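Local coordinates for protein multiheme cytochrome cf (Carboxydothermus ferrireducens DSM 11255, PDB 6QVM) that probably reduces extracellular Fe(III), relaying electrons along a string of heme c groups to insoluble substrates while anchored in the S-layer, at residues T221-T226 against G350-H355; W310-A315 against T331-V336; C317-Y322 against E342-P347. One frame throughout, in Å; residues are numbered along the deposited sequence.

Contact 1: residues T221-T226 against G350-H355. With HEC (heme c), chain I.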
loop_
_atom_site.group_PDB
_atom_site.type_symbol
_atom_site.label_atom_id
_atom_site.label_comp_id
_atom_site.label_asym_id
_atom_site.label_seq_id
_atom_site.Cartn_x
_atom_site.Cartn_y
_atom_site.Cartn_z
ATOM N N THR A 221 20.131 -1.259 -1.661
ATOM C CA THR A 221 19.545 -1.306 -0.333
ATOM C C THR A 221 19.093 0.057 0.180
ATOM O O THR A 221 18.539 0.131 1.281
ATOM C CB THR A 221 20.551 -1.901 0.653
ATOM O OG1 THR A 221 21.802 -1.226 0.494
ATOM C CG2 THR A 221 20.738 -3.388 0.390
ATOM N N ALA A 222 19.299 1.128 -0.584
ATOM C CA ALA A 222 18.993 2.472 -0.112
ATOM C C ALA A 222 17.511 2.785 -0.285
ATOM O O ALA A 222 16.844 2.261 -1.181
ATOM C CB ALA A 222 19.834 3.516 -0.850
ATOM N N TYR A 223 17.008 3.664 0.580
ATOM C CA TYR A 223 15.612 4.072 0.575
ATOM C C TYR A 223 15.468 5.483 0.016
ATOM O O TYR A 223 16.363 6.321 0.160
ATOM C CB TYR A 223 15.014 3.996 1.985
ATOM C CG TYR A 223 14.744 2.576 2.439
ATOM C CD1 TYR A 223 15.778 1.767 2.902
ATOM C CD2 TYR A 223 13.462 2.041 2.397
ATOM C CE1 TYR A 223 15.543 0.471 3.316
ATOM C CE2 TYR A 223 13.217 0.741 2.803
ATOM C CZ TYR A 223 14.261 -0.036 3.265
ATOM O OH TYR A 223 14.012 -1.324 3.671
ATOM N N ALA A 224 14.326 5.740 -0.625
ATOM C CA ALA A 224 14.079 7.013 -1.295
ATOM C C ALA A 224 13.161 7.944 -0.516
ATOM O O ALA A 224 13.288 9.165 -0.642
ATOM C CB ALA A 224 13.478 6.771 -2.682
ATOM N N GLY A 225 12.245 7.400 0.281
ATOM C CA GLY A 225 11.267 8.215 0.975
ATOM C C GLY A 225 9.949 8.280 0.231
ATOM O O GLY A 225 9.931 8.337 -1.003
ATOM N N THR A 226 8.838 8.251 0.973
ATOM C CA THR A 226 7.514 8.227 0.356
ATOM C C THR A 226 7.318 9.396 -0.602
ATOM O O THR A 226 6.735 9.238 -1.681
ATOM C CB THR A 226 6.443 8.238 1.451
ATOM O OG1 THR A 226 6.385 6.947 2.067
ATOM C CG2 THR A 226 5.069 8.619 0.889
ATOM N N GLY A 350 5.950 3.867 5.355
ATOM C CA GLY A 350 5.941 4.448 4.031
ATOM C C GLY A 350 5.780 3.406 2.939
ATOM O O GLY A 350 5.630 2.211 3.194
ATOM N N CYS A 351 5.829 3.890 1.694
ATOM C CA CYS A 351 5.693 3.004 0.542
ATOM C C CYS A 351 6.672 1.848 0.613
ATOM O O CYS A 351 6.315 0.697 0.339
ATOM C CB CYS A 351 5.912 3.779 -0.757
ATOM S SG CYS A 351 5.167 5.413 -0.809
ATOM N N GLU A 352 7.913 2.137 0.990
ATOM C CA GLU A 352 8.969 1.139 0.941
ATOM C C GLU A 352 8.894 0.134 2.075
ATOM O O GLU A 352 9.671 -0.829 2.076
ATOM C CB GLU A 352 10.319 1.847 0.935
ATOM C CG GLU A 352 10.535 2.685 -0.325
ATOM C CD GLU A 352 11.643 3.717 -0.175
ATOM O OE1 GLU A 352 12.719 3.538 -0.799
ATOM O OE2 GLU A 352 11.436 4.695 0.582
ATOM N N ALA A 353 7.982 0.323 3.033
ATOM C CA ALA A 353 7.789 -0.708 4.045
ATOM C C ALA A 353 7.175 -1.960 3.433
ATOM O O ALA A 353 7.382 -3.065 3.938
ATOM C CB ALA A 353 6.915 -0.184 5.182
ATOM N N CYS A 354 6.445 -1.805 2.336
ATOM C CA CYS A 354 5.900 -2.923 1.573
ATOM C C CYS A 354 6.638 -3.180 0.266
ATOM O O CYS A 354 6.815 -4.339 -0.121
ATOM C CB CYS A 354 4.421 -2.678 1.263
ATOM S SG CYS A 354 3.388 -2.361 2.708
ATOM N N HIS A 355 7.106 -2.133 -0.411
ATOM C CA HIS A 355 7.735 -2.264 -1.720
ATOM C C HIS A 355 9.246 -2.404 -1.631
ATOM O O HIS A 355 9.906 -2.516 -2.669
ATOM C CB HIS A 355 7.372 -1.063 -2.603
ATOM C CG HIS A 355 5.915 -0.975 -2.931
ATOM N ND1 HIS A 355 5.324 -1.747 -3.909
ATOM C CD2 HIS A 355 4.925 -0.220 -2.398
ATOM C CE1 HIS A 355 4.034 -1.465 -3.970
ATOM N NE2 HIS A 355 3.767 -0.539 -3.066
HETATM FE FE HEC I . 1.885 -0.086 -3.188
HETATM C CHA HEC I . 0.774 -2.096 -5.733
HETATM C CHB HEC I . 2.967 2.209 -5.539
HETATM C CHC HEC I . 2.685 2.103 -0.679
HETATM C CHD HEC I . 1.456 -2.592 -0.883
HETATM N NA HEC I . 1.878 0.042 -5.248
HETATM C C1A HEC I . 1.391 -0.920 -6.113
HETATM C C2A HEC I . 1.629 -0.493 -7.480
HETATM C C3A HEC I . 2.251 0.697 -7.415
HETATM C C4A HEC I . 2.411 1.049 -6.019
HETATM C CMA HEC I . 2.737 1.559 -8.596
HETATM C CAA HEC I . 1.242 -1.331 -8.732
HETATM C CBA HEC I . 0.295 -0.644 -9.726
HETATM C CGA HEC I . -0.769 0.185 -9.049
HETATM O O1A HEC I . -1.504 -0.357 -8.180
HETATM O O2A HEC I . -0.889 1.390 -9.397
HETATM N NB HEC I . 2.708 1.795 -3.115
HETATM C C1B HEC I . 2.976 2.599 -4.214
HETATM C C2B HEC I . 3.279 3.928 -3.732
HETATM C C3B HEC I . 3.221 3.906 -2.379
HETATM C C4B HEC I . 2.842 2.559 -1.973
HETATM C CMB HEC I . 3.683 5.097 -4.660
HETATM C CAB HEC I . 3.491 5.077 -1.396
HETATM C CBB HEC I . 2.609 6.307 -1.705
HETATM N NC HEC I . 2.094 -0.242 -1.166
HETATM C C1C HEC I . 2.382 0.806 -0.308
HETATM C C2C HEC I . 2.355 0.304 1.055
HETATM C C3C HEC I . 1.879 -0.962 1.014
HETATM C C4C HEC I . 1.798 -1.348 -0.392
HETATM C CMC HEC I . 2.468 1.220 2.296
HETATM C CAC HEC I . 1.635 -1.938 2.203
HETATM C CBC HEC I . 0.688 -1.395 3.301
HETATM N ND HEC I . 1.238 -2.047 -3.294
HETATM C C1D HEC I . 1.094 -2.875 -2.184
HETATM C C2D HEC I . 0.513 -4.118 -2.619
HETATM C C3D HEC I . 0.304 -3.973 -4.129
HETATM C C4D HEC I . 0.775 -2.649 -4.464
HETATM C CMD HEC I . 0.178 -5.333 -1.738
HETATM C CAD HEC I . -0.319 -5.013 -5.078
HETATM C CBD HEC I . -1.761 -4.542 -5.271
HETATM C CGD HEC I . -2.679 -5.688 -5.620
HETATM O O1D HEC I . -3.885 -5.612 -5.252
HETATM O O2D HEC I . -2.207 -6.670 -6.259
HETATM O O HOH W 1 11.417 -2.058 3.746
HETATM O O HOH W 2 8.844 4.859 1.463
#
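E352, at the first variable position of a CXXCH heme-attachment motif (C351 to H355), runs its side chain along the Y223 ring to the amides of A224 and G225. Its CB lies at the edge of the Y223 ring, 3.5 Å from CD2 of Y223. CG, placed beside the backbone N (chi1 -65°), lies 4.0 Å from Y223 CD2, and the extended chain beyond it slides past the ring in the direction opposite to the tyrosine. The carboxyl carbon CD comes 3.6 Å from Y223 CD2, with the carboxylate plane turned 61° from the ring. At the tip, OE1 of E352 takes the N-H of A224 on its syn lone pair, 2.7 Å from A224 N and nearly straight at 165°. OE2 accepts from G225 N at 2.8 Å, also on the syn side but out of the carboxylate plane. G358 N is a second donor to OE1, and a water that accepts from E352 N also lies within hydrogen-bonding distance of OE2, at 2.7 Å. Another water joins Y223 OH to E352 O.

Glycine suits position 225, where the positive phi would jam a side chain against the preceding carbonyl; it occupies the N-cap position of helix 226-233. Next to it, T226 OG1 accepts from C351 N at 3.1 Å and is hydrogen-bonded to E346, while its CG2 leans on C351 SG. That sulfur is bonded to heme CAB, and C354 SG to CAC of the same heme. H355 NE2 binds the iron at 1.9 Å, opposite H480. Gripped by successive amides next to a helix start, the E352 carboxylate is probably kept ionised; the two bonds fix its rotation and, with C351 N on T226 OG1, fasten the 221-226 loop to the heme motif.

Contact 2: residues W310-A315 against T331-V336. With HEC (heme c), chain H; NGA (2-acetamido-2-deoxy-beta-D-galactopyranose), chain B.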
loop_
_atom_site.group_PDB
_atom_site.type_symbol
_atom_site.label_atom_id
_atom_site.label_comp_id
_atom_site.label_asym_id
_atom_site.label_seq_id
_atom_site.Cartn_x
_atom_site.Cartn_y
_atom_site.Cartn_z
ATOM N N TRP A 310 10.614 2.608 23.316
ATOM C CA TRP A 310 9.911 2.529 22.040
ATOM C C TRP A 310 10.853 2.108 20.925
ATOM O O TRP A 310 10.492 1.297 20.065
ATOM C CB TRP A 310 9.254 3.868 21.711
ATOM C CG TRP A 310 8.875 4.012 20.267
ATOM C CD1 TRP A 310 7.742 3.541 19.664
ATOM C CD2 TRP A 310 9.633 4.664 19.243
ATOM N NE1 TRP A 310 7.748 3.863 18.329
ATOM C CE2 TRP A 310 8.896 4.557 18.045
ATOM C CE3 TRP A 310 10.860 5.338 19.223
ATOM C CZ2 TRP A 310 9.346 5.092 16.841
ATOM C CZ3 TRP A 310 11.305 5.869 18.025
ATOM C CH2 TRP A 310 10.552 5.739 16.850
ATOM N N LEU A 311 12.074 2.641 20.929
ATOM C CA LEU A 311 13.019 2.333 19.860
ATOM C C LEU A 311 13.406 0.860 19.863
ATOM O O LEU A 311 13.531 0.240 18.799
ATOM C CB LEU A 311 14.253 3.220 19.994
ATOM C CG LEU A 311 15.262 3.240 18.847
ATOM C CD1 LEU A 311 14.609 3.688 17.552
ATOM C CD2 LEU A 311 16.432 4.150 19.199
ATOM N N VAL A 312 13.592 0.283 21.052
ATOM C CA VAL A 312 14.044 -1.098 21.153
ATOM C C VAL A 312 12.874 -2.061 20.956
ATOM O O VAL A 312 13.024 -3.140 20.373
ATOM C CB VAL A 312 14.770 -1.318 22.498
ATOM C CG1 VAL A 312 15.043 -2.800 22.724
ATOM C CG2 VAL A 312 16.049 -0.510 22.532
ATOM N N SER A 313 11.692 -1.693 21.445
ATOM C CA SER A 313 10.576 -2.628 21.539
ATOM C C SER A 313 9.448 -2.385 20.538
ATOM O O SER A 313 8.607 -3.278 20.350
ATOM C CB SER A 313 9.997 -2.609 22.961
ATOM O OG SER A 313 10.973 -3.037 23.904
ATOM N N CYS A 314 9.406 -1.221 19.882
ATOM C CA CYS A 314 8.198 -0.896 19.127
ATOM C C CYS A 314 8.485 -0.345 17.748
ATOM O O CYS A 314 7.732 -0.607 16.800
ATOM C CB CYS A 314 7.331 0.117 19.893
ATOM S SG CYS A 314 7.155 -0.204 21.666
ATOM N N ALA A 315 9.575 0.407 17.625
ATOM C CA ALA A 315 9.815 1.197 16.421
ATOM C C ALA A 315 9.891 0.327 15.167
ATOM O O ALA A 315 9.516 0.773 14.073
ATOM C CB ALA A 315 11.094 2.008 16.591
ATOM N N THR A 331 15.390 -4.296 13.244
ATOM C CA THR A 331 16.271 -3.595 14.178
ATOM C C THR A 331 16.454 -2.169 13.675
ATOM O O THR A 331 17.325 -1.913 12.825
ATOM C CB THR A 331 17.620 -4.298 14.314
ATOM O OG1 THR A 331 17.408 -5.698 14.528
ATOM C CG2 THR A 331 18.411 -3.718 15.483
ATOM N N PRO A 332 15.657 -1.218 14.159
ATOM C CA PRO A 332 15.721 0.162 13.656
ATOM C C PRO A 332 16.745 1.052 14.345
ATOM O O PRO A 332 16.677 2.272 14.177
ATOM C CB PRO A 332 14.303 0.672 13.942
ATOM C CG PRO A 332 13.926 -0.028 15.206
ATOM C CD PRO A 332 14.583 -1.394 15.149
ATOM N N TYR A 333 17.685 0.485 15.093
ATOM C CA TYR A 333 18.626 1.276 15.867
ATOM C C TYR A 333 19.952 0.543 15.944
ATOM O O TYR A 333 20.063 -0.636 15.592
ATOM C CB TYR A 333 18.105 1.527 17.284
ATOM C CG TYR A 333 17.989 0.233 18.061
ATOM C CD1 TYR A 333 16.854 -0.556 17.954
ATOM C CD2 TYR A 333 19.029 -0.222 18.866
ATOM C CE1 TYR A 333 16.744 -1.749 18.636
ATOM C CE2 TYR A 333 18.928 -1.418 19.554
ATOM C CZ TYR A 333 17.782 -2.175 19.434
ATOM O OH TYR A 333 17.674 -3.360 20.120
ATOM N N SER A 334 20.957 1.264 16.431
ATOM C CA SER A 334 22.155 0.671 16.999
ATOM C C SER A 334 22.445 1.403 18.300
ATOM O O SER A 334 22.065 2.565 18.471
ATOM C CB SER A 334 23.349 0.749 16.039
ATOM O OG SER A 334 23.728 2.092 15.797
ATOM N N VAL A 335 23.113 0.717 19.224
ATOM C CA VAL A 335 23.358 1.236 20.567
ATOM C C VAL A 335 24.860 1.404 20.768
ATOM O O VAL A 335 25.606 0.418 20.783
ATOM C CB VAL A 335 22.754 0.320 21.646
ATOM C CG1 VAL A 335 22.857 -1.137 21.241
ATOM C CG2 VAL A 335 23.420 0.544 22.993
ATOM N N VAL A 336 25.294 2.649 20.939
ATOM C CA VAL A 336 26.713 2.954 21.197
ATOM C C VAL A 336 26.878 2.961 22.712
ATOM O O VAL A 336 26.881 4.001 23.377
ATOM C CB VAL A 336 27.149 4.274 20.545
HETATM FE FE HEC H . 1.947 -1.380 17.776
HETATM C CHA HEC H . -1.157 -0.443 16.551
HETATM C CHB HEC H . 1.614 0.959 20.279
HETATM C CHC HEC H . 4.907 -2.463 19.173
HETATM C CHD HEC H . 2.492 -3.392 15.071
HETATM N NA HEC H . 0.501 -0.002 18.316
HETATM C C1A HEC H . -0.687 0.240 17.651
HETATM C C2A HEC H . -1.372 1.322 18.328
HETATM C C3A HEC H . -0.613 1.712 19.360
HETATM C C4A HEC H . 0.579 0.886 19.372
HETATM C CMA HEC H . -0.951 2.847 20.348
HETATM C CAA HEC H . -2.747 1.898 17.924
HETATM C CBA HEC H . -3.814 1.011 18.570
HETATM C CGA HEC H . -5.195 1.564 18.321
HETATM O O1A HEC H . -5.586 1.744 17.135
HETATM O O2A HEC H . -5.911 1.803 19.329
HETATM N NB HEC H . 3.077 -0.834 19.396
HETATM C C1B HEC H . 2.690 0.092 20.351
HETATM C C2B HEC H . 3.631 0.009 21.448
HETATM C C3B HEC H . 4.548 -0.935 21.148
HETATM C C4B HEC H . 4.213 -1.481 19.847
HETATM C CMB HEC H . 3.556 0.895 22.711
HETATM C CAB HEC H . 5.764 -1.388 21.996
HETATM C CBB HEC H . 5.327 -1.967 23.363
HETATM N NC HEC H . 3.434 -2.661 17.211
HETATM C C1C HEC H . 4.557 -2.992 17.947
HETATM C C2C HEC H . 5.291 -4.015 17.226
HETATM C C3C HEC H . 4.623 -4.278 16.087
HETATM C C4C HEC H . 3.446 -3.426 16.064
HETATM C CMC HEC H . 6.617 -4.647 17.702
HETATM C CAC HEC H . 5.002 -5.272 14.961
HETATM C CBC HEC H . 4.968 -6.722 15.481
HETATM N ND HEC H . 0.850 -1.818 16.072
HETATM C C1D HEC H . 1.276 -2.737 15.120
HETATM C C2D HEC H . 0.221 -2.918 14.157
HETATM C C3D HEC H . -0.927 -1.999 14.612
HETATM C C4D HEC H . -0.441 -1.357 15.810
HETATM C CMD HEC H . 0.306 -3.851 12.934
HETATM C CAD HEC H . -2.311 -1.783 13.957
HETATM C CBD HEC H . -3.045 -3.118 13.814
HETATM C CGD HEC H . -3.609 -3.552 15.142
HETATM O O1D HEC H . -3.679 -2.698 16.056
HETATM O O2D HEC H . -3.988 -4.738 15.292
HETATM C C1 NGA B . 19.304 -0.136 25.755
HETATM C C2 NGA B . 19.151 -0.508 27.239
HETATM C C3 NGA B . 19.298 -1.982 27.613
HETATM C C4 NGA B . 18.800 -2.850 26.469
HETATM C C5 NGA B . 19.473 -2.490 25.150
HETATM C C6 NGA B . 18.960 -3.399 24.036
HETATM C C7 NGA B . 19.788 1.502 28.342
HETATM C C8 NGA B . 20.845 2.567 28.321
HETATM N N2 NGA B . 20.139 0.288 27.936
HETATM O O3 NGA B . 18.535 -2.311 28.775
HETATM O O4 NGA B . 17.408 -2.681 26.319
HETATM O O5 NGA B . 19.198 -1.156 24.777
HETATM O O6 NGA B . 19.820 -3.363 22.916
HETATM O O7 NGA B . 18.637 1.761 28.699
#
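Y333 lays its ring against L311 and V312. CG2 of V312 stands over one ring face, a CH-pi contact 4.2 Å from the centroid and 22° off its normal, while CG1 of V312 touches OH of Y333 at 3.7 Å. Nearer the backbone, Y333 CB packs on L311 CD2 at 3.7 Å, and Y333 CD1 meets L311 O obliquely at 3.5 Å. With chi1 at 65°, Y333 CG sits between backbone N and carbonyl carbon, swinging the ring onto the helix. T331 CG2 lies over the rim of the opposite face. A second patch forms where P332 CG touches both L311 O and A315 CB, 3.8 Å from the latter; the compact proline ring and the alanine methyl suit this close approach.

These contacts join helix 310-313, which leads into the CXXCH motif beginning at C314, to the first strand of the hairpin 333-336/339-342. C314 SG is bonded to heme CAB. Y333 OH approaches O6 of an N-acetylgalactosamine at 3.5 Å, in a glycan pocket that also includes K288, N338 and Y340. With an alanine in place of Y333, V312 CG2 would probably lose the ring face it packs on and O6 of the sugar its neighbouring hydroxyl. Further out, A315 CB rests on a face of the W310 ring, and W310 O accepts from C314 N and A315 N. Y340 of strand 339-342 also touches L311 and V312.

Contact 3: residues C317-Y322 against E342-P347. With HEC (heme c), chain H.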
loop_
_atom_site.group_PDB
_atom_site.type_symbol
_atom_site.label_atom_id
_atom_site.label_comp_id
_atom_site.label_asym_id
_atom_site.label_seq_id
_atom_site.Cartn_x
_atom_site.Cartn_y
_atom_site.Cartn_z
ATOM N N CYS A 317 8.147 -1.818 13.888
ATOM C CA CYS A 317 6.911 -1.895 13.123
ATOM C C CYS A 317 6.314 -0.520 12.859
ATOM O O CYS A 317 5.286 -0.428 12.184
ATOM C CB CYS A 317 5.887 -2.780 13.843
ATOM S SG CYS A 317 6.430 -4.481 14.087
ATOM N N HIS A 318 6.940 0.547 13.356
ATOM C CA HIS A 318 6.377 1.885 13.274
ATOM C C HIS A 318 7.177 2.822 12.376
ATOM O O HIS A 318 6.755 3.963 12.172
ATOM C CB HIS A 318 6.242 2.503 14.673
ATOM C CG HIS A 318 5.423 1.698 15.630
ATOM N ND1 HIS A 318 5.350 2.002 16.973
ATOM C CD2 HIS A 318 4.655 0.595 15.450
ATOM C CE1 HIS A 318 4.567 1.124 17.578
ATOM N NE2 HIS A 318 4.121 0.265 16.676
ATOM N N VAL A 319 8.300 2.373 11.818
ATOM C CA VAL A 319 9.166 3.221 11.014
ATOM C C VAL A 319 9.616 2.457 9.775
ATOM O O VAL A 319 9.366 1.261 9.619
ATOM C CB VAL A 319 10.387 3.739 11.806
ATOM C CG1 VAL A 319 9.928 4.544 13.025
ATOM C CG2 VAL A 319 11.269 2.584 12.213
ATOM N N THR A 320 10.281 3.184 8.881
ATOM C CA THR A 320 10.688 2.670 7.582
ATOM C C THR A 320 12.123 3.087 7.312
ATOM O O THR A 320 12.555 4.165 7.726
ATOM C CB THR A 320 9.774 3.208 6.470
ATOM O OG1 THR A 320 8.415 2.857 6.752
ATOM C CG2 THR A 320 10.179 2.635 5.104
ATOM N N GLY A 321 12.865 2.223 6.625
ATOM C CA GLY A 321 14.113 2.620 6.011
ATOM C C GLY A 321 15.380 2.133 6.672
ATOM O O GLY A 321 16.466 2.565 6.267
ATOM N N TYR A 322 15.287 1.253 7.660
ATOM C CA TYR A 322 16.496 0.799 8.326
ATOM C C TYR A 322 17.048 -0.458 7.659
ATOM O O TYR A 322 16.328 -1.168 6.949
ATOM C CB TYR A 322 16.214 0.548 9.808
ATOM C CG TYR A 322 15.022 -0.335 10.103
ATOM C CD1 TYR A 322 15.158 -1.712 10.205
ATOM C CD2 TYR A 322 13.764 0.217 10.305
ATOM C CE1 TYR A 322 14.066 -2.515 10.487
ATOM C CE2 TYR A 322 12.672 -0.573 10.586
ATOM C CZ TYR A 322 12.826 -1.936 10.680
ATOM O OH TYR A 322 11.733 -2.716 10.966
ATOM N N GLU A 342 19.443 6.223 15.754
ATOM C CA GLU A 342 18.317 5.824 14.925
ATOM C C GLU A 342 18.813 5.430 13.541
ATOM O O GLU A 342 19.500 6.209 12.874
ATOM C CB GLU A 342 17.309 6.965 14.829
ATOM C CG GLU A 342 16.830 7.457 16.183
ATOM C CD GLU A 342 15.886 8.637 16.079
ATOM O OE1 GLU A 342 15.527 9.202 17.133
ATOM O OE2 GLU A 342 15.503 8.998 14.946
ATOM N N LEU A 343 18.473 4.215 13.114
ATOM C CA LEU A 343 18.870 3.720 11.803
ATOM C C LEU A 343 17.778 3.871 10.755
ATOM O O LEU A 343 18.040 3.628 9.570
ATOM C CB LEU A 343 19.287 2.247 11.894
ATOM C CG LEU A 343 20.539 1.943 12.724
ATOM C CD1 LEU A 343 20.946 0.482 12.605
ATOM C CD2 LEU A 343 21.684 2.854 12.318
ATOM N N PHE A 344 16.563 4.237 11.158
ATOM C CA PHE A 344 15.503 4.455 10.187
ATOM C C PHE A 344 15.573 5.866 9.618
ATOM O O PHE A 344 16.048 6.802 10.264
ATOM C CB PHE A 344 14.126 4.208 10.810
ATOM C CG PHE A 344 13.782 5.145 11.933
ATOM C CD1 PHE A 344 13.083 6.316 11.687
ATOM C CD2 PHE A 344 14.133 4.845 13.240
ATOM C CE1 PHE A 344 12.758 7.180 12.715
ATOM C CE2 PHE A 344 13.805 5.702 14.278
ATOM C CZ PHE A 344 13.121 6.877 14.014
ATOM N N THR A 345 15.079 6.010 8.391
ATOM C CA THR A 345 15.099 7.288 7.695
ATOM C C THR A 345 13.720 7.868 7.423
ATOM O O THR A 345 13.640 9.007 6.949
ATOM C CB THR A 345 15.851 7.157 6.362
ATOM O OG1 THR A 345 15.253 6.119 5.573
ATOM C CG2 THR A 345 17.320 6.832 6.603
ATOM N N GLU A 346 12.643 7.129 7.683
ATOM C CA GLU A 346 11.288 7.632 7.494
ATOM C C GLU A 346 10.451 7.232 8.701
ATOM O O GLU A 346 10.271 6.025 8.953
ATOM C CB GLU A 346 10.669 7.102 6.202
ATOM C CG GLU A 346 9.305 7.708 5.887
ATOM C CD GLU A 346 8.713 7.178 4.593
ATOM O OE1 GLU A 346 7.491 7.355 4.387
ATOM O OE2 GLU A 346 9.469 6.579 3.790
ATOM N N PRO A 347 9.932 8.184 9.467
ATOM C CA PRO A 347 8.976 7.829 10.520
ATOM C C PRO A 347 7.657 7.405 9.896
ATOM O O PRO A 347 7.194 8.005 8.924
ATOM C CB PRO A 347 8.834 9.124 11.326
ATOM C CG PRO A 347 9.156 10.198 10.347
ATOM C CD PRO A 347 10.220 9.631 9.443
HETATM FE FE HEC H . 1.947 -1.380 17.776
HETATM C CHA HEC H . -1.157 -0.443 16.551
HETATM C CHB HEC H . 1.614 0.959 20.279
HETATM C CHC HEC H . 4.907 -2.463 19.173
HETATM C CHD HEC H . 2.492 -3.392 15.071
HETATM N NA HEC H . 0.501 -0.002 18.316
HETATM C C1A HEC H . -0.687 0.240 17.651
HETATM C C2A HEC H . -1.372 1.322 18.328
HETATM C C3A HEC H . -0.613 1.712 19.360
HETATM C C4A HEC H . 0.579 0.886 19.372
HETATM C CMA HEC H . -0.951 2.847 20.348
HETATM C CAA HEC H . -2.747 1.898 17.924
HETATM C CBA HEC H . -3.814 1.011 18.570
HETATM C CGA HEC H . -5.195 1.564 18.321
HETATM O O1A HEC H . -5.586 1.744 17.135
HETATM O O2A HEC H . -5.911 1.803 19.329
HETATM N NB HEC H . 3.077 -0.834 19.396
HETATM C C1B HEC H . 2.690 0.092 20.351
HETATM C C2B HEC H . 3.631 0.009 21.448
HETATM C C3B HEC H . 4.548 -0.935 21.148
HETATM C C4B HEC H . 4.213 -1.481 19.847
HETATM C CMB HEC H . 3.556 0.895 22.711
HETATM C CAB HEC H . 5.764 -1.388 21.996
HETATM C CBB HEC H . 5.327 -1.967 23.363
HETATM N NC HEC H . 3.434 -2.661 17.211
HETATM C C1C HEC H . 4.557 -2.992 17.947
HETATM C C2C HEC H . 5.291 -4.015 17.226
HETATM C C3C HEC H . 4.623 -4.278 16.087
HETATM C C4C HEC H . 3.446 -3.426 16.064
HETATM C CMC HEC H . 6.617 -4.647 17.702
HETATM C CAC HEC H . 5.002 -5.272 14.961
HETATM C CBC HEC H . 4.968 -6.722 15.481
HETATM N ND HEC H . 0.850 -1.818 16.072
HETATM C C1D HEC H . 1.276 -2.737 15.120
HETATM C C2D HEC H . 0.221 -2.918 14.157
HETATM C C3D HEC H . -0.927 -1.999 14.612
HETATM C C4D HEC H . -0.441 -1.357 15.810
HETATM C CMD HEC H . 0.306 -3.851 12.934
HETATM C CAD HEC H . -2.311 -1.783 13.957
HETATM C CBD HEC H . -3.045 -3.118 13.814
HETATM C CGD HEC H . -3.609 -3.552 15.142
HETATM O O1D HEC H . -3.679 -2.698 16.056
HETATM O O2D HEC H . -3.988 -4.738 15.292
#
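A classic beta bulge marks the short antiparallel pairing of strands 319-320 and 346-347, with T345 and E346 together facing T320. T320 O takes both their amides: E346 N at 3.0 Å, tilted from the carbonyl plane, and T345 N at 3.2 Å, within it. In return T320 N donates to E346 O at 2.8 Å. V319 and P347 form the adjoining non-hydrogen-bonded pair. CG1 of V319 lies over the centre of the F344 ring, a CH-pi contact 3.8 Å from the centroid, and CG2 presses on F344 CB at 3.6 Å. F344 has chi1 63°, which brings its ring broadside to the branched valine; W310 and L311 extend this apolar cluster. CD2 of Y322 meets F344 CB, while Y322 OH is hydrogen-bonded to K316 and G327. Glycine is required at 321, since a CB there would strike T345 OG1 and the preceding carbonyl. Upstream, C317 SG is bonded to heme CAC. The two amides on one carbonyl let the strand absorb an extra residue, so that both T345 N and E346 N are satisfied by T320 O, and they hold the segment just after the heme-bonded C317 to the returning chain.

How the contacts relate
Contact 3 lies between the other two, its centre about 10 Å from each of theirs, whereas contacts 1 and 2 do not touch, their nearest atoms being about 9 Å apart. Toward contact 1 it offers E346 OE1 to T226 OG1 (2.6 Å) and T320 OG1 to G350 N (3.0 Å), both probable hydrogen bonds. Toward contact 2, L343 N probably hydrogen-bonds to P332 O at 2.9 Å, and the rings of W310 and H318 meet. Contacts 2 and 3 share one heme, attached through C314 and C317, while contact 1 holds the next CXXCH motif and its own heme. The three thus link a hairpin that contributes to a glycan pocket to two heme sites.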